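Local coordinates for protein laminin subunit ALPHA-1 (Mus musculus, PDB 2JD4) that contributes the LG4-5 domain pair of the basement membrane protein laminin-111, a region that probably fastens the laminin to cell surfaces, at residues Ala342-Arg345 against Gly346-Asn350; Ile172-Gly176 against Gln177-Lys181; Leu74-Glu78 against Gly79-Phe83. The protein carries 4 engineered substitutions. All coordinates share one frame; numbering follows the deposited sequence.

Interaction 1: Ala342-Arg345 against Gly346-Asn350; sequences ASFR and GCVRN
At the corner where a loop runs into strand 347-353 of the second laminin G domain, the ring of F344 lies forward along the chain that follows it and meets G346, C347 and V348. The contact is local and made by packing, partly against peptide atoms; no hydrogen bond joins the two segments. CG of F344 stands anti to its backbone N (chi1 180°), next to the carbonyl carbon, which sends the ring forward along the direction of the chain. One ring carbon does most of the touching: F344 CE2 lies 3.6 Å from G346 C and 3.7 Å from C347 N, with these atoms and V348 CG2 placed obliquely to the ring. The same CE2 is 3.8 Å from CG2 of V348, the methyl that sits beside the valine's own backbone N. F344 CZ comes within 4.0 Å of C347 O. G346 makes this close approach possible. Its backbone (phi 147°, psi -153°) takes the chain round the corner, and a beta carbon at this position would be jammed against the carbonyl O of R345 and press tightly on CZ of F344. CB of R345 points away overall, though CB and CG still brush G346 N; the side chain, extended as far as NE, gives NH1 to E204 O. C347 also points away, to the disulfide with C378. Beyond the corner, strand 347-353 runs antiparallel between strands 201-204 and 222-230: G346 and V348 share backbone hydrogen bonds with F203 and T201, C347 pairs with R229, and the F344 side chain touches T230.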
ATOM      1  N   ALA A 342      -2.443  -8.762  21.578  1.00 22.60           N
ATOM      2  CA  ALA A 342      -2.049  -7.357  21.485  1.00 22.70           C
ATOM      3  C   ALA A 342      -1.786  -6.882  20.055  1.00 20.85           C
ATOM      4  O   ALA A 342      -1.003  -7.494  19.338  1.00 20.64           O
ATOM      5  CB  ALA A 342      -0.808  -7.119  22.347  1.00 24.63           C
ATOM      6  N   SER A 343      -2.433  -5.790  19.650  1.00 17.41           N
ATOM      7  CA  SER A 343      -2.248  -5.243  18.300  1.00 18.02           C
ATOM      8  C   SER A 343      -0.862  -4.604  18.144  1.00 19.64           C
ATOM      9  O   SER A 343      -0.390  -3.895  19.033  1.00 17.60           O
ATOM     10  CB  SER A 343      -3.327  -4.193  17.989  1.00 16.36           C
ATOM     11  OG  SER A 343      -4.620  -4.769  17.845  1.00 18.31           O
ATOM     12  N   PHE A 344      -0.219  -4.863  17.008  1.00 17.68           N
ATOM     13  CA  PHE A 344       1.104  -4.319  16.694  1.00 14.90           C
ATOM     14  C   PHE A 344       1.066  -2.791  16.549  1.00 18.67           C
ATOM     15  O   PHE A 344       0.052  -2.217  16.143  1.00 18.42           O
ATOM     16  CB  PHE A 344       1.598  -4.936  15.372  1.00 15.43           C
ATOM     17  CG  PHE A 344       2.958  -4.452  14.916  1.00 15.76           C
ATOM     18  CD1 PHE A 344       4.118  -4.875  15.556  1.00 17.81           C
ATOM     19  CD2 PHE A 344       3.077  -3.633  13.795  1.00 14.61           C
ATOM     20  CE1 PHE A 344       5.374  -4.500  15.084  1.00 22.26           C
ATOM     21  CE2 PHE A 344       4.331  -3.248  13.312  1.00 15.96           C
ATOM     22  CZ  PHE A 344       5.482  -3.687  13.960  1.00 20.19           C
ATOM     23  N   ARG A 345       2.173  -2.140  16.906  1.00 21.60           N
ATOM     24  CA  ARG A 345       2.310  -0.690  16.747  1.00 23.56           C
ATOM     25  C   ARG A 345       3.676  -0.459  16.109  1.00 22.14           C
ATOM     26  O   ARG A 345       4.701  -0.813  16.684  1.00 24.88           O
ATOM     27  CB  ARG A 345       2.245   0.057  18.082  1.00 25.47           C
ATOM     28  CG  ARG A 345       2.429   1.571  17.896  1.00 25.90           C
ATOM     29  CD  ARG A 345       2.301   2.353  19.192  1.00 34.84           C
ATOM     30  NE  ARG A 345       2.670   3.755  18.995  1.00 40.39           N
ATOM     31  CZ  ARG A 345       1.946   4.642  18.317  1.00 43.16           C
ATOM     32  NH1 ARG A 345       0.796   4.287  17.767  1.00 45.09           N
ATOM     33  NH2 ARG A 345       2.382   5.888  18.178  1.00 45.59           N
ATOM     34  N   GLY A 346       3.677   0.130  14.917  1.00 20.16           N
ATOM     35  CA  GLY A 346       4.909   0.380  14.186  1.00 19.61           C
ATOM     36  C   GLY A 346       4.615   0.261  12.696  1.00 17.43           C
ATOM     37  O   GLY A 346       3.484   0.497  12.276  1.00 19.19           O
ATOM     38  N   CYS A 347       5.609  -0.090  11.885  1.00 17.36           N
ATOM     39  CA  CYS A 347       5.356  -0.241  10.449  1.00 16.88           C
ATOM     40  C   CYS A 347       5.866  -1.587   9.928  1.00 17.53           C
ATOM     41  O   CYS A 347       6.801  -2.178  10.486  1.00 15.57           O
ATOM     42  CB  CYS A 347       6.010   0.902   9.638  1.00 18.22           C
ATOM     43  SG  CYS A 347       5.482   2.595  10.079  1.00 20.03           S
ATOM     44  N   VAL A 348       5.226  -2.063   8.863  1.00 15.55           N
ATOM     45  CA  VAL A 348       5.595  -3.311   8.202  1.00 17.89           C
ATOM     46  C   VAL A 348       5.735  -3.008   6.703  1.00 20.01           C
ATOM     47  O   VAL A 348       4.950  -2.242   6.144  1.00 19.80           O
ATOM     48  CB  VAL A 348       4.509  -4.387   8.407  1.00 19.99           C
ATOM     49  CG1 VAL A 348       4.793  -5.607   7.531  1.00 23.67           C
ATOM     50  CG2 VAL A 348       4.447  -4.773   9.876  1.00 17.98           C
ATOM     51  N   ARG A 349       6.735  -3.605   6.059  1.00 20.32           N
ATOM     52  CA  ARG A 349       6.974  -3.375   4.637  1.00 23.20           C
ATOM     53  C   ARG A 349       7.397  -4.677   3.957  1.00 23.97           C
ATOM     54  O   ARG A 349       7.879  -5.604   4.615  1.00 27.68           O
ATOM     55  CB  ARG A 349       8.077  -2.321   4.463  1.00 23.66           C
ATOM     56  CG  ARG A 349       9.440  -2.898   4.095  1.00 31.58           C
ATOM     57  CD  ARG A 349      10.628  -2.130   4.681  1.00 34.67           C
ATOM     58  NE  ARG A 349      10.566  -0.690   4.478  1.00 32.96           N
ATOM     59  CZ  ARG A 349      11.581   0.143   4.710  1.00 34.95           C
ATOM     60  NH1 ARG A 349      12.747  -0.319   5.143  1.00 32.74           N
ATOM     61  NH2 ARG A 349      11.425   1.447   4.530  1.00 33.01           N
ATOM     62  N   ASN A 350       7.212  -4.736   2.642  1.00 21.85           N
ATOM     63  CA  ASN A 350       7.586  -5.903   1.847  1.00 23.70           C
ATOM     64  C   ASN A 350       7.071  -7.235   2.383  1.00 22.18           C
ATOM     65  O   ASN A 350       7.834  -8.194   2.536  1.00 24.98           O
ATOM     66  CB  ASN A 350       9.111  -5.967   1.698  1.00 25.79           C
ATOM     67  CG  ASN A 350       9.670  -4.782   0.930  1.00 30.85           C
ATOM     68  OD1 ASN A 350       9.152  -4.417  -0.126  1.00 35.02           O
ATOM     69  ND2 ASN A 350      10.737  -4.179   1.452  1.00 30.00           N
TER

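Interaction 2: Ile172-Gly176 against Gln177-Lys181; sequences IMVNG and QQLDK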
ATOM      1  N   ILE A 172      -3.205  20.872  -7.447  1.00 19.83           N
ATOM      2  CA  ILE A 172      -3.283  20.479  -8.849  1.00 19.45           C
ATOM      3  C   ILE A 172      -3.950  21.577  -9.675  1.00 23.39           C
ATOM      4  O   ILE A 172      -4.929  22.197  -9.244  1.00 23.30           O
ATOM      5  CB  ILE A 172      -4.053  19.140  -9.014  1.00 18.65           C
ATOM      6  CG1 ILE A 172      -4.239  18.817 -10.501  1.00 18.84           C
ATOM      7  CG2 ILE A 172      -5.385  19.207  -8.283  1.00 23.32           C
ATOM      8  CD1 ILE A 172      -4.936  17.479 -10.770  1.00 24.61           C
ATOM      9  N   MET A 173      -3.393  21.825 -10.856  1.00 21.30           N
ATOM     10  CA  MET A 173      -3.904  22.845 -11.759  1.00 21.21           C
ATOM     11  C   MET A 173      -4.320  22.236 -13.092  1.00 20.25           C
ATOM     12  O   MET A 173      -3.677  21.312 -13.587  1.00 18.54           O
ATOM     13  CB  MET A 173      -2.824  23.881 -12.047  1.00 23.38           C
ATOM     14  CG  MET A 173      -2.324  24.654 -10.858  1.00 31.57           C
ATOM     15  SD  MET A 173      -0.970  25.713 -11.397  1.00 45.14           S
ATOM     16  CE  MET A 173      -1.710  26.496 -12.834  1.00 27.24           C
ATOM     17  N   VAL A 174      -5.391  22.767 -13.670  1.00 20.03           N
ATOM     18  CA  VAL A 174      -5.875  22.314 -14.969  1.00 17.46           C
ATOM     19  C   VAL A 174      -6.008  23.576 -15.825  1.00 22.14           C
ATOM     20  O   VAL A 174      -6.718  24.509 -15.449  1.00 20.65           O
ATOM     21  CB  VAL A 174      -7.243  21.613 -14.860  1.00 19.10           C
ATOM     22  CG1 VAL A 174      -7.769  21.292 -16.250  1.00 21.79           C
ATOM     23  CG2 VAL A 174      -7.110  20.321 -14.059  1.00 16.82           C
ATOM     24  N   ASN A 175      -5.304  23.616 -16.956  1.00 19.46           N
ATOM     25  CA  ASN A 175      -5.332  24.781 -17.839  1.00 23.07           C
ATOM     26  C   ASN A 175      -5.148  26.111 -17.091  1.00 24.47           C
ATOM     27  O   ASN A 175      -5.925  27.058 -17.268  1.00 22.39           O
ATOM     28  CB  ASN A 175      -6.637  24.800 -18.657  1.00 21.11           C
ATOM     29  CG  ASN A 175      -6.704  23.665 -19.671  1.00 28.93           C
ATOM     30  OD1 ASN A 175      -5.886  22.742 -19.631  1.00 27.98           O
ATOM     31  ND2 ASN A 175      -7.683  23.721 -20.579  1.00 23.32           N
ATOM     32  N   GLY A 176      -4.122  26.167 -16.246  1.00 26.17           N
ATOM     33  CA  GLY A 176      -3.823  27.385 -15.509  1.00 26.75           C
ATOM     34  C   GLY A 176      -4.634  27.700 -14.264  1.00 28.10           C
ATOM     35  O   GLY A 176      -4.336  28.676 -13.566  1.00 27.24           O
ATOM     36  N   GLN A 177      -5.653  26.896 -13.979  1.00 26.96           N
ATOM     37  CA  GLN A 177      -6.493  27.122 -12.802  1.00 30.53           C
ATOM     38  C   GLN A 177      -6.223  26.108 -11.701  1.00 30.92           C
ATOM     39  O   GLN A 177      -6.165  24.908 -11.953  1.00 29.34           O
ATOM     40  CB  GLN A 177      -7.977  27.043 -13.170  1.00 35.91           C
ATOM     41  CG  GLN A 177      -8.886  26.794 -11.961  1.00 43.39           C
ATOM     42  CD  GLN A 177     -10.246  26.232 -12.342  1.00 44.35           C
ATOM     43  OE1 GLN A 177     -10.354  25.398 -13.242  1.00 51.85           O
ATOM     44  NE2 GLN A 177     -11.286  26.671 -11.645  1.00 45.13           N
ATOM     45  N   GLN A 178      -6.075  26.595 -10.475  1.00 27.89           N
ATOM     46  CA  GLN A 178      -5.841  25.707  -9.345  1.00 31.05           C
ATOM     47  C   GLN A 178      -7.198  25.174  -8.877  1.00 29.22           C
ATOM     48  O   GLN A 178      -8.115  25.947  -8.616  1.00 30.54           O
ATOM     49  CB  GLN A 178      -5.140  26.473  -8.214  1.00 35.00           C
ATOM     50  CG  GLN A 178      -4.926  25.666  -6.939  1.00 41.95           C
ATOM     51  CD  GLN A 178      -4.054  26.390  -5.924  1.00 48.45           C
ATOM     52  OE1 GLN A 178      -3.967  25.986  -4.763  1.00 51.45           O
ATOM     53  NE2 GLN A 178      -3.396  27.463  -6.361  1.00 50.83           N
ATOM     54  N   LEU A 179      -7.336  23.854  -8.794  1.00 26.44           N
ATOM     55  CA  LEU A 179      -8.592  23.243  -8.352  1.00 26.45           C
ATOM     56  C   LEU A 179      -8.714  23.297  -6.828  1.00 28.41           C
ATOM     57  O   LEU A 179      -7.724  23.149  -6.110  1.00 27.65           O
ATOM     58  CB  LEU A 179      -8.666  21.789  -8.836  1.00 28.73           C
ATOM     59  CG  LEU A 179      -9.448  21.461 -10.119  1.00 34.53           C
ATOM     60  CD1 LEU A 179      -9.230  22.525 -11.175  1.00 31.74           C
ATOM     61  CD2 LEU A 179      -9.028  20.086 -10.633  1.00 33.24           C
ATOM     62  N   ASP A 180      -9.924  23.522  -6.325  1.00 27.74           N
ATOM     63  CA  ASP A 180     -10.103  23.576  -4.876  1.00 29.56           C
ATOM     64  C   ASP A 180     -10.312  22.156  -4.367  1.00 24.31           C
ATOM     65  O   ASP A 180     -11.424  21.651  -4.383  1.00 21.16           O
ATOM     66  CB  ASP A 180     -11.312  24.438  -4.505  1.00 34.18           C
ATOM     67  CG  ASP A 180     -11.245  24.948  -3.073  1.00 40.35           C
ATOM     68  OD1 ASP A 180     -10.809  24.183  -2.182  1.00 36.67           O
ATOM     69  OD2 ASP A 180     -11.632  26.115  -2.840  1.00 42.27           O
ATOM     70  N   LYS A 181      -9.238  21.515  -3.922  1.00 25.58           N
ATOM     71  CA  LYS A 181      -9.326  20.144  -3.429  1.00 26.48           C
ATOM     72  C   LYS A 181     -10.098  20.057  -2.127  1.00 28.99           C
ATOM     73  O   LYS A 181     -10.496  18.969  -1.715  1.00 31.21           O
ATOM     74  CB  LYS A 181      -7.933  19.558  -3.219  1.00 30.23           C
ATOM     75  CG  LYS A 181      -7.102  19.464  -4.482  1.00 32.39           C
ATOM     76  CD  LYS A 181      -5.691  19.024  -4.151  1.00 33.99           C
ATOM     77  CE  LYS A 181      -5.660  17.598  -3.647  1.00 33.10           C
ATOM     78  NZ  LYS A 181      -4.375  17.311  -2.946  1.00 38.72           N
TER
HETATM   79  O   HOH W   1      -5.306  22.012  -6.018  1.00 26.49           O
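Backbone hydrogen bonds draw V174 and Q177 together into an antiparallel hydrogen-bonded pair. V174 N donates to Q177 O at 2.9 Å, and Q177 N returns a bond of 3.0 Å to V174 O. Farther from the turn, L179 N reaches I172 O at 3.0 Å. A water carries the pairing one step on: it accepts from I172 N at 2.8 Å and lies 2.7 Å from L179 O, to which it probably donates. In the non-hydrogen-bonded pair M173-Q178, M173 CA makes a CA-H...O contact of 3.1 Å with Q177 O.

Apolar packing lies beside these bonds. CG2 of V174, anti to its carbonyl carbon, meets CD2 of L179 at 3.9 Å. The K181 chain, bent at chi3 (67°), crosses I172 at about a right angle, with K181 CD 4.1 Å from I172 CG2, and takes its NZ back to G170 O.

At the turn, the N175 amide is held by Q46 N and R44 O of the neighbouring strand. N175 and G176, both at positive phi, occupy the central positions of a type I' turn, making this a tight two-residue beta hairpin at the end of strand 167-174.

Interaction 3: Leu74-Glu78 against Gly79-Phe83; sequences LQLQE and GRLHF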
ATOM      1  N   LEU A  74      -3.476   9.532 -16.223  1.00 15.67           N
ATOM      2  CA  LEU A  74      -2.064   9.531 -15.852  1.00 16.31           C
ATOM      3  C   LEU A  74      -1.941   8.406 -14.831  1.00 19.31           C
ATOM      4  O   LEU A  74      -2.598   8.430 -13.782  1.00 18.68           O
ATOM      5  CB  LEU A  74      -1.648  10.862 -15.212  1.00 16.44           C
ATOM      6  CG  LEU A  74      -0.211  10.900 -14.661  1.00 15.07           C
ATOM      7  CD1 LEU A  74       0.784  10.822 -15.813  1.00 19.89           C
ATOM      8  CD2 LEU A  74       0.027  12.170 -13.857  1.00 13.48           C
ATOM      9  N   GLN A  75      -1.116   7.413 -15.148  1.00 19.91           N
ATOM     10  CA  GLN A  75      -0.920   6.255 -14.276  1.00 17.08           C
ATOM     11  C   GLN A  75       0.557   5.990 -14.033  1.00 18.70           C
ATOM     12  O   GLN A  75       1.406   6.337 -14.856  1.00 20.36           O
ATOM     13  CB  GLN A  75      -1.547   5.008 -14.915  1.00 18.49           C
ATOM     14  CG  GLN A  75      -3.044   5.093 -15.143  1.00 16.59           C
ATOM     15  CD  GLN A  75      -3.529   4.117 -16.212  1.00 22.77           C
ATOM     16  OE1 GLN A  75      -3.079   4.169 -17.353  1.00 22.23           O
ATOM     17  NE2 GLN A  75      -4.450   3.230 -15.845  1.00 20.43           N
ATOM     18  N   LEU A  76       0.862   5.382 -12.891  1.00 21.14           N
ATOM     19  CA  LEU A  76       2.233   5.032 -12.556  1.00 18.48           C
ATOM     20  C   LEU A  76       2.328   3.524 -12.752  1.00 20.26           C
ATOM     21  O   LEU A  76       1.413   2.792 -12.378  1.00 19.81           O
ATOM     22  CB  LEU A  76       2.548   5.364 -11.100  1.00 18.43           C
ATOM     23  CG  LEU A  76       4.013   5.158 -10.703  1.00 19.63           C
ATOM     24  CD1 LEU A  76       4.864   6.277 -11.320  1.00 17.40           C
ATOM     25  CD2 LEU A  76       4.148   5.168  -9.180  1.00 23.07           C
ATOM     26  N   GLN A  77       3.427   3.067 -13.344  1.00 19.48           N
ATOM     27  CA  GLN A  77       3.632   1.640 -13.581  1.00 22.47           C
ATOM     28  C   GLN A  77       5.118   1.325 -13.515  1.00 23.25           C
ATOM     29  O   GLN A  77       5.934   1.961 -14.190  1.00 23.51           O
ATOM     30  CB  GLN A  77       3.076   1.235 -14.945  1.00 23.99           C
ATOM     31  CG  GLN A  77       3.288  -0.237 -15.274  1.00 29.44           C
ATOM     32  CD  GLN A  77       2.747  -0.617 -16.640  1.00 35.75           C
ATOM     33  OE1 GLN A  77       1.544  -0.793 -16.818  1.00 35.13           O
ATOM     34  NE2 GLN A  77       3.640  -0.735 -17.615  1.00 41.31           N
ATOM     35  N   GLU A  78       5.465   0.340 -12.692  1.00 23.15           N
ATOM     36  CA  GLU A  78       6.858  -0.045 -12.508  1.00 24.24           C
ATOM     37  C   GLU A  78       7.677   1.177 -12.112  1.00 22.48           C
ATOM     38  O   GLU A  78       8.820   1.342 -12.535  1.00 21.62           O
ATOM     39  CB  GLU A  78       7.421  -0.679 -13.787  1.00 28.94           C
ATOM     40  CG  GLU A  78       6.708  -1.971 -14.195  1.00 37.22           C
ATOM     41  CD  GLU A  78       7.297  -2.607 -15.451  1.00 43.47           C
ATOM     42  OE1 GLU A  78       7.373  -1.924 -16.495  1.00 47.31           O
ATOM     43  OE2 GLU A  78       7.678  -3.795 -15.393  1.00 46.00           O
ATOM     44  N   GLY A  79       7.070   2.042 -11.303  1.00 22.98           N
ATOM     45  CA  GLY A  79       7.756   3.229 -10.832  1.00 20.60           C
ATOM     46  C   GLY A  79       7.865   4.384 -11.809  1.00 23.18           C
ATOM     47  O   GLY A  79       8.453   5.410 -11.468  1.00 25.63           O
ATOM     48  N   ARG A  80       7.303   4.238 -13.009  1.00 22.52           N
ATOM     49  CA  ARG A  80       7.374   5.300 -14.014  1.00 23.67           C
ATOM     50  C   ARG A  80       6.013   5.784 -14.518  1.00 20.77           C
ATOM     51  O   ARG A  80       5.023   5.053 -14.482  1.00 18.03           O
ATOM     52  CB  ARG A  80       8.241   4.846 -15.193  1.00 26.84           C
ATOM     53  CG  ARG A  80       9.707   4.645 -14.819  1.00 32.93           C
ATOM     54  CD  ARG A  80      10.589   4.453 -16.048  1.00 36.93           C
ATOM     55  NE  ARG A  80      12.011   4.557 -15.716  1.00 42.66           N
ATOM     56  CZ  ARG A  80      12.683   3.673 -14.982  1.00 43.45           C
ATOM     57  NH1 ARG A  80      12.072   2.603 -14.494  1.00 46.54           N
ATOM     58  NH2 ARG A  80      13.968   3.867 -14.721  1.00 44.02           N
ATOM     59  N   LEU A  81       5.989   7.021 -15.014  1.00 21.30           N
ATOM     60  CA  LEU A  81       4.766   7.658 -15.495  1.00 18.98           C
ATOM     61  C   LEU A  81       4.361   7.422 -16.948  1.00 20.24           C
ATOM     62  O   LEU A  81       5.201   7.419 -17.853  1.00 22.38           O
ATOM     63  CB  LEU A  81       4.857   9.167 -15.246  1.00 18.92           C
ATOM     64  CG  LEU A  81       4.994   9.595 -13.782  1.00 20.98           C
ATOM     65  CD1 LEU A  81       5.264  11.100 -13.690  1.00 24.44           C
ATOM     66  CD2 LEU A  81       3.721   9.226 -13.039  1.00 20.59           C
ATOM     67  N   HIS A  82       3.055   7.246 -17.152  1.00 19.62           N
ATOM     68  CA  HIS A  82       2.455   7.034 -18.472  1.00 24.18           C
ATOM     69  C   HIS A  82       1.213   7.926 -18.602  1.00 23.50           C
ATOM     70  O   HIS A  82       0.318   7.876 -17.759  1.00 21.46           O
ATOM     71  CB  HIS A  82       2.047   5.564 -18.642  1.00 25.23           C
ATOM     72  CG  HIS A  82       3.188   4.606 -18.519  1.00 30.11           C
ATOM     73  ND1 HIS A  82       4.023   4.302 -19.572  1.00 32.50           N
ATOM     74  CD2 HIS A  82       3.655   3.908 -17.455  1.00 32.01           C
ATOM     75  CE1 HIS A  82       4.956   3.459 -19.164  1.00 34.79           C
ATOM     76  NE2 HIS A  82       4.756   3.205 -17.883  1.00 33.87           N
ATOM     77  N   PHE A  83       1.174   8.732 -19.663  1.00 21.12           N
ATOM     78  CA  PHE A  83       0.068   9.651 -19.942  1.00 20.12           C
ATOM     79  C   PHE A  83      -0.588   9.243 -21.257  1.00 21.65           C
ATOM     80  O   PHE A  83       0.087   9.165 -22.285  1.00 20.66           O
ATOM     81  CB  PHE A  83       0.617  11.091 -20.044  1.00 18.40           C
ATOM     82  CG  PHE A  83      -0.355  12.102 -20.614  1.00 17.58           C
ATOM     83  CD1 PHE A  83      -1.670  12.180 -20.158  1.00 16.33           C
ATOM     84  CD2 PHE A  83       0.071  13.023 -21.576  1.00 16.13           C
ATOM     85  CE1 PHE A  83      -2.552  13.168 -20.650  1.00 19.31           C
ATOM     86  CE2 PHE A  83      -0.796  14.005 -22.069  1.00 16.12           C
ATOM     87  CZ  PHE A  83      -2.109  14.079 -21.606  1.00 16.43           C
TER
HETATM   88  O   HOH W   2      -1.586   6.019 -18.944  1.00 36.18           O
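The H82 imidazole has Q75 O at its edge, near the ring plane, while CB of Q77 comes in obliquely, 3.7 Å from H82 CD2. The Q77 amide is turned 51° from the ring, and S95 OG bonds H82 ND1 from the next strand. The R80 guanidinium passes E78 O obliquely, and its NE goes to P97 O. L74, L76, L81 and F83 share the other face. With CG anti to the backbone N (chi1 -174°) and chi2 at 73°, L76 sets CD1 3.4 Å from R80 O and 3.6 Å from L81 CD2; L74 CD1 meets L81 CD2 at 4.3 Å. An alanine in place of L76 is likely to open a gap beside L81 CD2 and leave that methyl without its nearest apolar neighbour across the hairpin. Backbone bonds link Q75 with H82 and Q77 with R80, the shortest being Q77 N to R80 O at 2.8 Å. A water joins Q75 OE1 to H82 O, the second bond weak. With E78 and G79 at positive phi in a type I' turn, this is a two-residue beta hairpin whose apolar face packs into the core of the laminin G beta sandwich.

Along the chain the order is interaction 3, interaction 2, interaction 1. The first two share one laminin G domain, their centres about 21 Å apart and nearest atoms about 8 Å apart. Hairpin 71-77/80-86 belongs to one sheet of that sandwich and hairpin 167-174/177-178 to the other; L74 and L81 of interaction 3 reach strands 106-113 and 116-121 of the sheet that holds interaction 2. Interaction 1 lies in the second laminin G domain, on the other side of the chain's centre, about 29 Å from interaction 3 and 37 Å from interaction 2 between centres. The three therefore shape the two domains separately: two tight hairpins in one, a strand-entry corner in the other.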